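Local coordinates for protein putative sporulation-specific glycosylase YdhD (Bacillus subtilis subsp. subtilis str. 168, PDB 3CZ8) that probably hydrolyses glycosidic bonds of a polysaccharide during sporulation, this chain being the family 18 glycosyl hydrolase domain of a longer protein with LysM domains, at residues Tyr41-Asn46 with His87-Asn92; Ala71-Leu76 with Ile117-Val122; Gly113-Asp118 with Tyr146-Ala151. The protein carries 1 engineered substitution. One frame throughout, in Å; residues are numbered along the deposited sequence.

Interaction 1. Residues Tyr41-Asn46 with His87-Asn92; sequences YHIAPN and HQVLNN
At the rim of the family 18 TIM barrel, on the side where the parallel strands end, Ile43, Ala44 and Pro45 leave strand 35-42 and come up against Gln88 and Val89 near the end of helix 83-90. The contact illustrates how a loop can settle on a helix by van der Waals packing, with no hydrogen bond across it; about 230 Å² is buried. One methyl, Val89 CG2, meets three residues of the loop. Val89 has CG1 anti to its backbone N (chi1 169°), which puts CG2 beside that nitrogen and on the side facing the loop. There CG2 lies 3.5 Å from Ala44 O and 3.6 Å from Pro45 O, so the methyl faces two successive peptide carbonyl oxygens. Ile43 CD1 is its third contact across the segments, at 3.9 Å, the end of a side chain that meets the valine at a slant. Leu99 of helix 93-110 touches both Ile43 and Val89, and Ile73 of strand 68-77 touches Ile43, so the buried half of the contact merges with the packing between barrel and helix layer.

Nearer the solvent, Pro45 and Gln88 run side by side in the same direction, the carbonyl end of the glutamine coming close to the proline ring carbons. The chain beyond the contact is held by Asn91, whose ND2 donates to His87 O over 2.7 Å and also bonds Asp126. Next to it Asn92 is the N-cap of helix 93-110. At the exposed margin, Gln88 OE1 sits 3.4 Å from Pro45 CB and 3.5 Å from Pro45 CG.

Interaction 2. Residues Ala71-Leu76 with Ile117-Val122; sequences ATITNL and IDFEQV
Asn75 and Glu120 meet at the ends of two neighbouring parallel strands of the TIM barrel, where the aspartate and glutamate of the family 18 signature, Asp118 and the predicted proton donor Glu120, reach what is probably the active-site cleft. The side chains sort to two sides. On one, Thr74 and Asp118 lie alongside each other, Thr74 CG2 being 3.8 Å from Asp118 OD2, while Thr72 CG2 slants against Asp118 CB; the Thr74 hydroxyl turns instead to Glu40. On the other, Ile117 CD1 packs at 3.9 Å from Ile73 CB, and Phe119 runs alongside Ile73. Ile117 CG2 stands over the centre of the Phe119 ring, whose CE1 reaches Ile73 CG2 at 4.1 Å.

The backbone pairing ends with Asp118 N bonded to Ile73 O at 2.8 Å. Past that point the Asn75 side chain substitutes for strand pairing, its CG placed between the backbone N and carbonyl carbon (chi1 55°) and its amide turned to the Glu120 backbone. OD1 accepts from Glu120 N at 3.0 Å, and ND2, which also bonds Ser82 O, donates almost straight, at 174°, to Glu120 O, lying in the carbonyl plane 2.7 Å away.

Interaction 3. Residues Gly113-Asp118 with Tyr146-Ala151; sequences GGVTID and YVLTIA
Strands 114-118 and 147-151 run parallel, 4.3 Å apart at closest approach and inclined by 23°, in the register Gly114-Val147 to Ile117-Ile150. Their bonds form the usual parallel ladder, from Val147 N to Gly113 O at one end to Ala151 N to Ile117 O (2.8 Å) at the other. At Gly114 (phi 158°) a CB would clash with Val147 O.

Halfway along, Val115 O is gripped twice by one residue: Thr149 N reaches it at 3.1 Å, tilted from the carbonyl plane, and Thr149 OG1, brought to it by standing between its backbone N and carbonyl carbon (chi1 72°), at 2.7 Å, in that plane on a lone pair. The same hydroxyl is 2.7 Å from Thr116 OG1, a group bonded to Ser37. A valine in place of Thr149 would probably leave Val115 O with a single donor and deprive the Thr116 hydroxyl of its polar neighbour on this strand. On the opposite face Leu148 CD1 lies 4.2 Å from Ile117 CG1.

This is a beta-alpha-beta unit of the barrel: Leu148 and Ile150 pack on the connecting helix 127-143, Val115 also meets helix 93-110, and the threonines face Leu70 of strand 68-77 and Phe179 of strand 177-181.

In the fold
Interaction 1 sets the loop after strand 35-42 against helix 83-90, and interactions 2 and 3 pair strands 68-77, 114-118 and 147-153. Interactions 1 and 2 are joined by probable hydrogen bonds from Tyr41 N to Thr72 O and from Thr74 N to Tyr41 O, both 2.8 Å. Interactions 2 and 3 share Ile117 and Asp118 and are joined likewise, Thr116 N lying 2.8 Å from Ala71 O. Interactions 1 and 3 do not touch, their centres being about 17 Å apart. The predicted proton donor, Glu120, lies in interaction 2, its side chain about 3 Å from a glycerol, probably from the crystallisation liquor, and about 11 Å from that of Ile43. Asp118 bonds the same glycerol weakly.

Interaction 1. Residues Tyr41-Asn46 with His87-Asn92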
ATOM      1  N   TYR A  41      -1.550   1.525  18.068  1.00 35.34           N
ATOM      2  CA  TYR A  41      -2.050   2.240  19.227  1.00 42.70           C
ATOM      3  C   TYR A  41      -1.044   3.244  19.707  1.00 34.77           C
ATOM      4  O   TYR A  41       0.105   2.962  19.729  1.00 36.71           O
ATOM      5  CB  TYR A  41      -2.338   1.278  20.364  1.00 34.38           C
ATOM      6  CG  TYR A  41      -3.504   0.360  20.167  1.00 48.97           C
ATOM      7  CD1 TYR A  41      -3.372  -0.800  19.459  1.00 33.22           C
ATOM      8  CD2 TYR A  41      -4.734   0.644  20.720  1.00 32.24           C
ATOM      9  CE1 TYR A  41      -4.394  -1.618  19.296  1.00 41.17           C
ATOM     10  CE2 TYR A  41      -5.759  -0.171  20.565  1.00 31.62           C
ATOM     11  CZ  TYR A  41      -5.592  -1.305  19.853  1.00 49.93           C
ATOM     12  OH  TYR A  41      -6.617  -2.160  19.658  1.00 59.08           O
ATOM     13  N   HIS A  42      -1.482   4.417  20.097  1.00 27.97           N
ATOM     14  CA  HIS A  42      -0.559   5.406  20.561  1.00 31.62           C
ATOM     15  C   HIS A  42      -0.748   5.807  22.014  1.00 47.95           C
ATOM     16  O   HIS A  42      -1.788   5.599  22.585  1.00 40.89           O
ATOM     17  CB  HIS A  42      -0.517   6.623  19.636  1.00 40.33           C
ATOM     18  CG  HIS A  42      -1.864   7.119  19.239  1.00 43.85           C
ATOM     19  ND1 HIS A  42      -2.585   6.564  18.216  1.00 50.06           N
ATOM     20  CD2 HIS A  42      -2.634   8.101  19.748  1.00 45.92           C
ATOM     21  CE1 HIS A  42      -3.743   7.174  18.115  1.00 60.58           C
ATOM     22  NE2 HIS A  42      -3.797   8.111  19.035  1.00 49.44           N
ATOM     23  N   ILE A  43       0.286   6.389  22.593  1.00 45.62           N
ATOM     24  CA  ILE A  43       0.345   6.614  24.031  1.00 47.53           C
ATOM     25  C   ILE A  43       0.140   8.080  24.423  1.00 51.61           C
ATOM     26  O   ILE A  43       0.396   8.994  23.633  1.00 49.00           O
ATOM     27  CB  ILE A  43       1.670   6.060  24.643  1.00 47.30           C
ATOM     28  CG1 ILE A  43       2.887   6.876  24.183  1.00 45.21           C
ATOM     29  CG2 ILE A  43       1.845   4.591  24.275  1.00 42.52           C
ATOM     30  CD1 ILE A  43       4.167   6.578  24.943  1.00 38.83           C
ATOM     31  N   ALA A  44      -0.343   8.282  25.646  1.00 49.69           N
ATOM     32  CA  ALA A  44      -0.478   9.605  26.240  1.00 55.72           C
ATOM     33  C   ALA A  44       0.693   9.814  27.210  1.00 55.99           C
ATOM     34  O   ALA A  44       1.314   8.831  27.622  1.00 62.85           O
ATOM     35  CB  ALA A  44      -1.827   9.717  26.954  1.00 55.35           C
ATOM     36  N   PRO A  45       1.030  11.083  27.550  1.00 59.01           N
ATOM     37  CA  PRO A  45       2.124  11.369  28.499  1.00 54.49           C
ATOM     38  C   PRO A  45       2.009  10.712  29.884  1.00 58.47           C
ATOM     39  O   PRO A  45       3.027  10.508  30.551  1.00 56.37           O
ATOM     40  CB  PRO A  45       2.066  12.890  28.643  1.00 60.44           C
ATOM     41  CG  PRO A  45       1.474  13.359  27.373  1.00 63.10           C
ATOM     42  CD  PRO A  45       0.445  12.333  27.025  1.00 45.64           C
ATOM     43  N   ASN A  46       0.789  10.382  30.305  1.00 58.80           N
ATOM     44  CA  ASN A  46       0.575   9.709  31.583  1.00 65.07           C
ATOM     45  C   ASN A  46       0.638   8.181  31.475  1.00 70.81           C
ATOM     46  O   ASN A  46       0.476   7.466  32.470  1.00 74.40           O
ATOM     47  CB  ASN A  46      -0.734  10.179  32.237  1.00 60.76           C
ATOM     48  CG  ASN A  46      -1.979   9.726  31.483  1.00 65.30           C
ATOM     49  OD1 ASN A  46      -1.927   9.359  30.309  1.00 75.38           O
ATOM     50  ND2 ASN A  46      -3.115   9.766  32.167  1.00 74.71           N
ATOM     51  N   HIS A  87       9.282  10.639  26.325  1.00 54.87           N
ATOM     52  CA  HIS A  87      10.166  11.147  27.387  1.00 57.11           C
ATOM     53  C   HIS A  87       9.430  11.325  28.721  1.00 57.93           C
ATOM     54  O   HIS A  87       9.960  10.982  29.776  1.00 51.77           O
ATOM     55  CB  HIS A  87      10.819  12.465  26.954  1.00 55.49           C
ATOM     56  CG  HIS A  87      11.795  13.020  27.947  1.00 59.92           C
ATOM     57  ND1 HIS A  87      13.140  12.720  27.913  1.00 63.78           N
ATOM     58  CD2 HIS A  87      11.626  13.872  28.986  1.00 35.83           C
ATOM     59  CE1 HIS A  87      13.754  13.350  28.898  1.00 68.94           C
ATOM     60  NE2 HIS A  87      12.858  14.054  29.566  1.00 44.78           N
ATOM     61  N   GLN A  88       8.207  11.848  28.658  1.00 58.58           N
ATOM     62  CA  GLN A  88       7.374  12.063  29.840  1.00 60.73           C
ATOM     63  C   GLN A  88       6.947  10.743  30.481  1.00 59.06           C
ATOM     64  O   GLN A  88       6.752  10.672  31.694  1.00 56.11           O
ATOM     65  CB  GLN A  88       6.136  12.894  29.485  1.00 63.55           C
ATOM     66  CG  GLN A  88       6.409  14.380  29.263  1.00 68.54           C
ATOM     67  CD  GLN A  88       5.178  15.137  28.790  1.00 72.12           C
ATOM     68  OE1 GLN A  88       4.652  14.879  27.706  1.00 98.75           O
ATOM     69  NE2 GLN A  88       4.720  16.084  29.598  1.00 92.78           N
ATOM     70  N   VAL A  89       6.807   9.711  29.652  1.00 51.98           N
ATOM     71  CA  VAL A  89       6.468   8.367  30.111  1.00 47.98           C
ATOM     72  C   VAL A  89       7.681   7.696  30.767  1.00 51.81           C
ATOM     73  O   VAL A  89       7.583   7.188  31.889  1.00 44.59           O
ATOM     74  CB  VAL A  89       5.919   7.499  28.951  1.00 46.46           C
ATOM     75  CG1 VAL A  89       5.814   6.039  29.360  1.00 49.59           C
ATOM     76  CG2 VAL A  89       4.561   8.012  28.501  1.00 38.28           C
ATOM     77  N   LEU A  90       8.819   7.723  30.074  1.00 39.14           N
ATOM     78  CA  LEU A  90      10.039   7.056  30.530  1.00 44.88           C
ATOM     79  C   LEU A  90      10.654   7.653  31.805  1.00 51.44           C
ATOM     80  O   LEU A  90      11.442   6.990  32.482  1.00 54.09           O
ATOM     81  CB  LEU A  90      11.086   7.009  29.404  1.00 41.56           C
ATOM     82  CG  LEU A  90      10.794   6.110  28.191  1.00 44.69           C
ATOM     83  CD1 LEU A  90      11.931   6.168  27.184  1.00 38.67           C
ATOM     84  CD2 LEU A  90      10.511   4.665  28.595  1.00 39.59           C
ATOM     85  N   ASN A  91      10.280   8.890  32.131  1.00 54.52           N
ATOM     86  CA  ASN A  91      10.822   9.586  33.299  1.00 50.36           C
ATOM     87  C   ASN A  91       9.853   9.673  34.487  1.00 53.18           C
ATOM     88  O   ASN A  91      10.241  10.081  35.584  1.00 58.77           O
ATOM     89  CB  ASN A  91      11.345  10.969  32.905  1.00 43.85           C
ATOM     90  CG  ASN A  91      12.607  10.894  32.071  1.00 44.60           C
ATOM     91  OD1 ASN A  91      13.716  11.008  32.594  1.00 42.79           O
ATOM     92  ND2 ASN A  91      12.449  10.693  30.767  1.00 57.36           N
ATOM     93  N   ASN A  92       8.600   9.293  34.261  1.00 54.01           N
ATOM     94  CA  ASN A  92       7.630   9.154  35.340  1.00 61.10           C
ATOM     95  C   ASN A  92       7.372   7.667  35.599  1.00 59.07           C
ATOM     96  O   ASN A  92       6.717   7.009  34.788  1.00 64.46           O
ATOM     97  CB  ASN A  92       6.331   9.902  35.000  1.00 58.15           C
ATOM     98  CG  ASN A  92       5.285   9.824  36.113  1.00 69.81           C
ATOM     99  OD1 ASN A  92       5.600   9.573  37.278  1.00 84.60           O
ATOM    100  ND2 ASN A  92       4.028  10.060  35.750  1.00 70.41           N
TER

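Interaction 2. Residues Ala71-Leu76 with Ile117-Val122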
ATOM      1  N   ALA A  71       0.002  -6.372  18.671  1.00 29.74           N
ATOM      2  CA  ALA A  71      -0.424  -4.979  18.749  1.00 28.96           C
ATOM      3  C   ALA A  71       0.784  -4.060  18.661  1.00 21.95           C
ATOM      4  O   ALA A  71       1.737  -4.205  19.426  1.00 32.32           O
ATOM      5  CB  ALA A  71      -1.162  -4.728  20.055  1.00 30.49           C
ATOM      6  N   THR A  72       0.753  -3.102  17.741  1.00 30.17           N
ATOM      7  CA  THR A  72       1.835  -2.131  17.661  1.00 30.19           C
ATOM      8  C   THR A  72       1.529  -0.938  18.558  1.00 32.64           C
ATOM      9  O   THR A  72       0.466  -0.324  18.455  1.00 27.68           O
ATOM     10  CB  THR A  72       2.115  -1.680  16.217  1.00 26.82           C
ATOM     11  OG1 THR A  72       2.292  -2.836  15.397  1.00 27.15           O
ATOM     12  CG2 THR A  72       3.373  -0.832  16.143  1.00 33.76           C
ATOM     13  N   ILE A  73       2.476  -0.635  19.437  1.00 30.19           N
ATOM     14  CA  ILE A  73       2.362   0.462  20.377  1.00 26.33           C
ATOM     15  C   ILE A  73       3.391   1.519  19.981  1.00 34.47           C
ATOM     16  O   ILE A  73       4.587   1.229  19.905  1.00 32.92           O
ATOM     17  CB  ILE A  73       2.592  -0.015  21.850  1.00 27.16           C
ATOM     18  CG1 ILE A  73       1.919  -1.370  22.125  1.00 28.41           C
ATOM     19  CG2 ILE A  73       2.151   1.054  22.852  1.00 34.19           C
ATOM     20  CD1 ILE A  73       0.383  -1.385  22.030  1.00 28.67           C
ATOM     21  N   THR A  74       2.916   2.735  19.708  1.00 38.88           N
ATOM     22  CA  THR A  74       3.770   3.817  19.201  1.00 38.01           C
ATOM     23  C   THR A  74       3.644   5.089  20.027  1.00 39.12           C
ATOM     24  O   THR A  74       2.730   5.220  20.845  1.00 35.53           O
ATOM     25  CB  THR A  74       3.429   4.204  17.736  1.00 40.27           C
ATOM     26  OG1 THR A  74       2.183   4.911  17.706  1.00 30.39           O
ATOM     27  CG2 THR A  74       3.353   2.981  16.816  1.00 26.33           C
ATOM     28  N   ASN A  75       4.569   6.020  19.796  1.00 39.37           N
ATOM     29  CA  ASN A  75       4.473   7.384  20.317  1.00 35.66           C
ATOM     30  C   ASN A  75       4.081   8.394  19.222  1.00 35.32           C
ATOM     31  O   ASN A  75       4.638   9.491  19.121  1.00 39.46           O
ATOM     32  CB  ASN A  75       5.765   7.803  21.029  1.00 22.55           C
ATOM     33  CG  ASN A  75       7.007   7.648  20.157  1.00 33.54           C
ATOM     34  OD1 ASN A  75       7.119   6.713  19.363  1.00 34.20           O
ATOM     35  ND2 ASN A  75       7.956   8.564  20.321  1.00 27.91           N
ATOM     36  N   LEU A  76       3.101   8.016  18.412  1.00 35.28           N
ATOM     37  CA  LEU A  76       2.655   8.863  17.317  1.00 40.03           C
ATOM     38  C   LEU A  76       1.693   9.948  17.777  1.00 45.73           C
ATOM     39  O   LEU A  76       0.877   9.728  18.671  1.00 46.77           O
ATOM     40  CB  LEU A  76       2.024   8.022  16.202  1.00 31.85           C
ATOM     41  CG  LEU A  76       3.004   7.385  15.211  1.00 32.44           C
ATOM     42  CD1 LEU A  76       2.311   6.357  14.381  1.00 26.43           C
ATOM     43  CD2 LEU A  76       3.636   8.407  14.304  1.00 26.38           C
ATOM     44  N   ILE A 117       6.698  -2.957  20.129  1.00 30.04           N
ATOM     45  CA  ILE A 117       6.949  -1.597  20.570  1.00 21.79           C
ATOM     46  C   ILE A 117       7.597  -0.873  19.395  1.00 24.05           C
ATOM     47  O   ILE A 117       8.636  -1.299  18.883  1.00 19.95           O
ATOM     48  CB  ILE A 117       7.842  -1.542  21.845  1.00 24.00           C
ATOM     49  CG1 ILE A 117       7.106  -2.126  23.065  1.00 27.95           C
ATOM     50  CG2 ILE A 117       8.287  -0.121  22.126  1.00 23.17           C
ATOM     51  CD1 ILE A 117       5.844  -1.337  23.501  1.00 27.24           C
ATOM     52  N   ASP A 118       6.946   0.191  18.942  1.00 24.08           N
ATOM     53  CA  ASP A 118       7.480   1.026  17.878  1.00 31.13           C
ATOM     54  C   ASP A 118       7.597   2.443  18.431  1.00 30.12           C
ATOM     55  O   ASP A 118       6.829   3.333  18.076  1.00 31.58           O
ATOM     56  CB  ASP A 118       6.585   0.948  16.631  1.00 27.16           C
ATOM     57  CG  ASP A 118       7.114   1.772  15.456  1.00 41.75           C
ATOM     58  OD1 ASP A 118       8.332   2.029  15.390  1.00 32.30           O
ATOM     59  OD2 ASP A 118       6.300   2.164  14.593  1.00 41.23           O
ATOM     60  N   PHE A 119       8.555   2.630  19.333  1.00 33.81           N
ATOM     61  CA  PHE A 119       8.838   3.955  19.854  1.00 36.30           C
ATOM     62  C   PHE A 119       9.983   4.539  19.049  1.00 34.16           C
ATOM     63  O   PHE A 119      11.092   4.001  19.039  1.00 35.53           O
ATOM     64  CB  PHE A 119       9.179   3.951  21.358  1.00 25.43           C
ATOM     65  CG  PHE A 119       8.018   3.600  22.264  1.00 25.56           C
ATOM     66  CD1 PHE A 119       6.716   3.487  21.775  1.00 23.25           C
ATOM     67  CD2 PHE A 119       8.235   3.407  23.629  1.00 28.44           C
ATOM     68  CE1 PHE A 119       5.655   3.167  22.618  1.00 33.07           C
ATOM     69  CE2 PHE A 119       7.176   3.096  24.487  1.00 24.88           C
ATOM     70  CZ  PHE A 119       5.884   2.976  23.979  1.00 25.63           C
ATOM     71  N   GLU A 120       9.701   5.638  18.366  1.00 37.38           N
ATOM     72  CA  GLU A 120      10.714   6.305  17.571  1.00 35.44           C
ATOM     73  C   GLU A 120      11.051   7.666  18.149  1.00 40.53           C
ATOM     74  O   GLU A 120      10.261   8.240  18.916  1.00 36.40           O
ATOM     75  CB  GLU A 120      10.289   6.402  16.112  1.00 34.16           C
ATOM     76  CG  GLU A 120      10.288   5.052  15.417  1.00 40.14           C
ATOM     77  CD  GLU A 120       9.860   5.135  13.971  1.00 50.27           C
ATOM     78  OE1 GLU A 120      10.207   6.126  13.288  1.00 73.80           O
ATOM     79  OE2 GLU A 120       9.170   4.204  13.518  1.00 52.02           O
ATOM     80  N   GLN A 121      12.237   8.151  17.780  1.00 36.02           N
ATOM     81  CA  GLN A 121      12.827   9.385  18.313  1.00 50.18           C
ATOM     82  C   GLN A 121      12.946   9.340  19.840  1.00 50.96           C
ATOM     83  O   GLN A 121      12.645  10.320  20.527  1.00 54.11           O
ATOM     84  CB  GLN A 121      12.064  10.636  17.837  1.00 37.39           C
ATOM     85  CG  GLN A 121      12.089  10.865  16.317  1.00 50.02           C
ATOM     86  CD  GLN A 121      11.027  11.860  15.859  1.00 63.47           C
ATOM     87  OE1 GLN A 121      10.821  12.906  16.481  1.00 79.31           O
ATOM     88  NE2 GLN A 121      10.346  11.536  14.764  1.00 59.75           N
ATOM     89  N   VAL A 122      13.354   8.183  20.361  1.00 41.06           N
ATOM     90  CA  VAL A 122      13.659   8.046  21.780  1.00 38.42           C
ATOM     91  C   VAL A 122      14.948   8.822  22.005  1.00 41.07           C
ATOM     92  O   VAL A 122      15.954   8.551  21.344  1.00 40.22           O
ATOM     93  CB  VAL A 122      13.802   6.549  22.218  1.00 46.50           C
ATOM     94  CG1 VAL A 122      14.462   6.423  23.600  1.00 25.17           C
ATOM     95  CG2 VAL A 122      12.434   5.860  22.235  1.00 23.51           C
TER

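Interaction 3. Residues Gly113-Asp118 with Tyr146-Ala151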
ATOM      1  N   GLY A 113      -1.590 -11.837  20.583  1.00 31.39           N
ATOM      2  CA  GLY A 113      -0.577 -12.783  21.050  1.00 32.88           C
ATOM      3  C   GLY A 113       0.694 -12.131  21.578  1.00 37.09           C
ATOM      4  O   GLY A 113       1.638 -12.822  21.959  1.00 32.54           O
ATOM      5  N   GLY A 114       0.714 -10.800  21.610  1.00 34.52           N
ATOM      6  CA  GLY A 114       1.892 -10.056  22.034  1.00 35.97           C
ATOM      7  C   GLY A 114       1.901  -8.636  21.506  1.00 34.90           C
ATOM      8  O   GLY A 114       0.871  -8.137  21.039  1.00 33.24           O
ATOM      9  N   VAL A 115       3.050  -7.972  21.608  0.50 33.61           N
ATOM     10  CA  VAL A 115       3.182  -6.606  21.101  0.50 27.33           C
ATOM     11  C   VAL A 115       4.405  -6.367  20.232  0.50 30.85           C
ATOM     12  O   VAL A 115       5.336  -7.178  20.176  0.50 26.56           O
ATOM     13  CB  VAL A 115       3.192  -5.521  22.221  0.50 34.31           C
ATOM     14  CG1 VAL A 115       1.851  -5.425  22.906  0.50 44.66           C
ATOM     15  CG2 VAL A 115       4.306  -5.764  23.213  0.50 31.27           C
ATOM     16  N   THR A 116       4.370  -5.225  19.556  1.00 30.53           N
ATOM     17  CA  THR A 116       5.524  -4.657  18.880  1.00 27.97           C
ATOM     18  C   THR A 116       5.640  -3.234  19.379  1.00 31.50           C
ATOM     19  O   THR A 116       4.759  -2.410  19.138  1.00 34.20           O
ATOM     20  CB  THR A 116       5.389  -4.701  17.349  1.00 32.73           C
ATOM     21  OG1 THR A 116       5.254  -6.063  16.937  1.00 25.85           O
ATOM     22  CG2 THR A 116       6.621  -4.100  16.674  1.00 28.80           C
ATOM     23  N   ILE A 117       6.698  -2.957  20.129  1.00 30.04           N
ATOM     24  CA  ILE A 117       6.949  -1.597  20.570  1.00 21.79           C
ATOM     25  C   ILE A 117       7.597  -0.873  19.395  1.00 24.05           C
ATOM     26  O   ILE A 117       8.636  -1.299  18.883  1.00 19.95           O
ATOM     27  CB  ILE A 117       7.842  -1.542  21.845  1.00 24.00           C
ATOM     28  CG1 ILE A 117       7.106  -2.126  23.065  1.00 27.95           C
ATOM     29  CG2 ILE A 117       8.287  -0.121  22.126  1.00 23.17           C
ATOM     30  CD1 ILE A 117       5.844  -1.337  23.501  1.00 27.24           C
ATOM     31  N   ASP A 118       6.946   0.191  18.942  1.00 24.08           N
ATOM     32  CA  ASP A 118       7.480   1.026  17.878  1.00 31.13           C
ATOM     33  C   ASP A 118       7.597   2.443  18.431  1.00 30.12           C
ATOM     34  O   ASP A 118       6.829   3.333  18.076  1.00 31.58           O
ATOM     35  CB  ASP A 118       6.585   0.948  16.631  1.00 27.16           C
ATOM     36  CG  ASP A 118       7.114   1.772  15.456  1.00 41.75           C
ATOM     37  OD1 ASP A 118       8.332   2.029  15.390  1.00 32.30           O
ATOM     38  OD2 ASP A 118       6.300   2.164  14.593  1.00 41.23           O
ATOM     39  N   TYR A 146       2.547 -13.754  26.672  1.00 41.16           N
ATOM     40  CA  TYR A 146       2.605 -12.838  25.524  1.00 41.68           C
ATOM     41  C   TYR A 146       4.032 -12.496  25.092  1.00 40.59           C
ATOM     42  O   TYR A 146       4.903 -12.252  25.927  1.00 48.44           O
ATOM     43  CB  TYR A 146       1.850 -11.549  25.834  1.00 33.33           C
ATOM     44  CG  TYR A 146       0.414 -11.763  26.250  1.00 46.85           C
ATOM     45  CD1 TYR A 146       0.050 -11.759  27.597  1.00 35.82           C
ATOM     46  CD2 TYR A 146      -0.585 -11.963  25.296  1.00 45.31           C
ATOM     47  CE1 TYR A 146      -1.271 -11.954  27.984  1.00 46.36           C
ATOM     48  CE2 TYR A 146      -1.910 -12.156  25.676  1.00 51.15           C
ATOM     49  CZ  TYR A 146      -2.242 -12.153  27.018  1.00 51.40           C
ATOM     50  OH  TYR A 146      -3.545 -12.351  27.392  1.00 56.58           O
ATOM     51  N   VAL A 147       4.240 -12.458  23.780  1.00 37.53           N
ATOM     52  CA  VAL A 147       5.543 -12.204  23.158  1.00 32.00           C
ATOM     53  C   VAL A 147       5.876 -10.699  23.177  1.00 36.60           C
ATOM     54  O   VAL A 147       4.986  -9.859  23.053  1.00 32.39           O
ATOM     55  CB  VAL A 147       5.555 -12.768  21.698  1.00 39.99           C
ATOM     56  CG1 VAL A 147       6.920 -12.653  21.039  1.00 42.04           C
ATOM     57  CG2 VAL A 147       5.118 -14.225  21.687  1.00 57.63           C
ATOM     58  N   LEU A 148       7.151 -10.362  23.369  1.00 35.99           N
ATOM     59  CA  LEU A 148       7.600  -8.972  23.296  1.00 26.71           C
ATOM     60  C   LEU A 148       8.535  -8.787  22.116  1.00 27.67           C
ATOM     61  O   LEU A 148       9.585  -9.419  22.037  1.00 28.21           O
ATOM     62  CB  LEU A 148       8.270  -8.521  24.604  1.00 29.41           C
ATOM     63  CG  LEU A 148       8.841  -7.094  24.654  1.00 32.83           C
ATOM     64  CD1 LEU A 148       7.807  -6.048  24.317  1.00 27.49           C
ATOM     65  CD2 LEU A 148       9.461  -6.788  26.000  1.00 26.89           C
ATOM     66  N   THR A 149       8.126  -7.934  21.180  1.00 24.63           N
ATOM     67  CA  THR A 149       8.955  -7.590  20.030  1.00 20.53           C
ATOM     68  C   THR A 149       9.095  -6.073  19.956  1.00 19.87           C
ATOM     69  O   THR A 149       8.307  -5.347  20.554  1.00 24.48           O
ATOM     70  CB  THR A 149       8.393  -8.141  18.686  1.00 29.60           C
ATOM     71  OG1 THR A 149       7.224  -7.403  18.309  1.00 23.49           O
ATOM     72  CG2 THR A 149       8.041  -9.621  18.785  1.00 25.10           C
ATOM     73  N   ILE A 150      10.106  -5.603  19.231  1.00 24.26           N
ATOM     74  CA  ILE A 150      10.401  -4.179  19.151  1.00 20.94           C
ATOM     75  C   ILE A 150      10.902  -3.806  17.755  1.00 23.88           C
ATOM     76  O   ILE A 150      11.650  -4.563  17.124  1.00 32.83           O
ATOM     77  CB  ILE A 150      11.416  -3.745  20.249  1.00 23.92           C
ATOM     78  CG1 ILE A 150      11.681  -2.235  20.195  1.00 19.27           C
ATOM     79  CG2 ILE A 150      12.719  -4.558  20.148  1.00 22.86           C
ATOM     80  CD1 ILE A 150      12.456  -1.694  21.366  1.00 19.61           C
ATOM     81  N   ALA A 151      10.449  -2.656  17.259  1.00 21.35           N
ATOM     82  CA  ALA A 151      10.983  -2.088  16.030  1.00 23.00           C
ATOM     83  C   ALA A 151      12.039  -1.060  16.423  1.00 29.85           C
ATOM     84  O   ALA A 151      11.744  -0.115  17.157  1.00 26.27           O
ATOM     85  CB  ALA A 151       9.867  -1.449  15.205  1.00 20.57           C
TER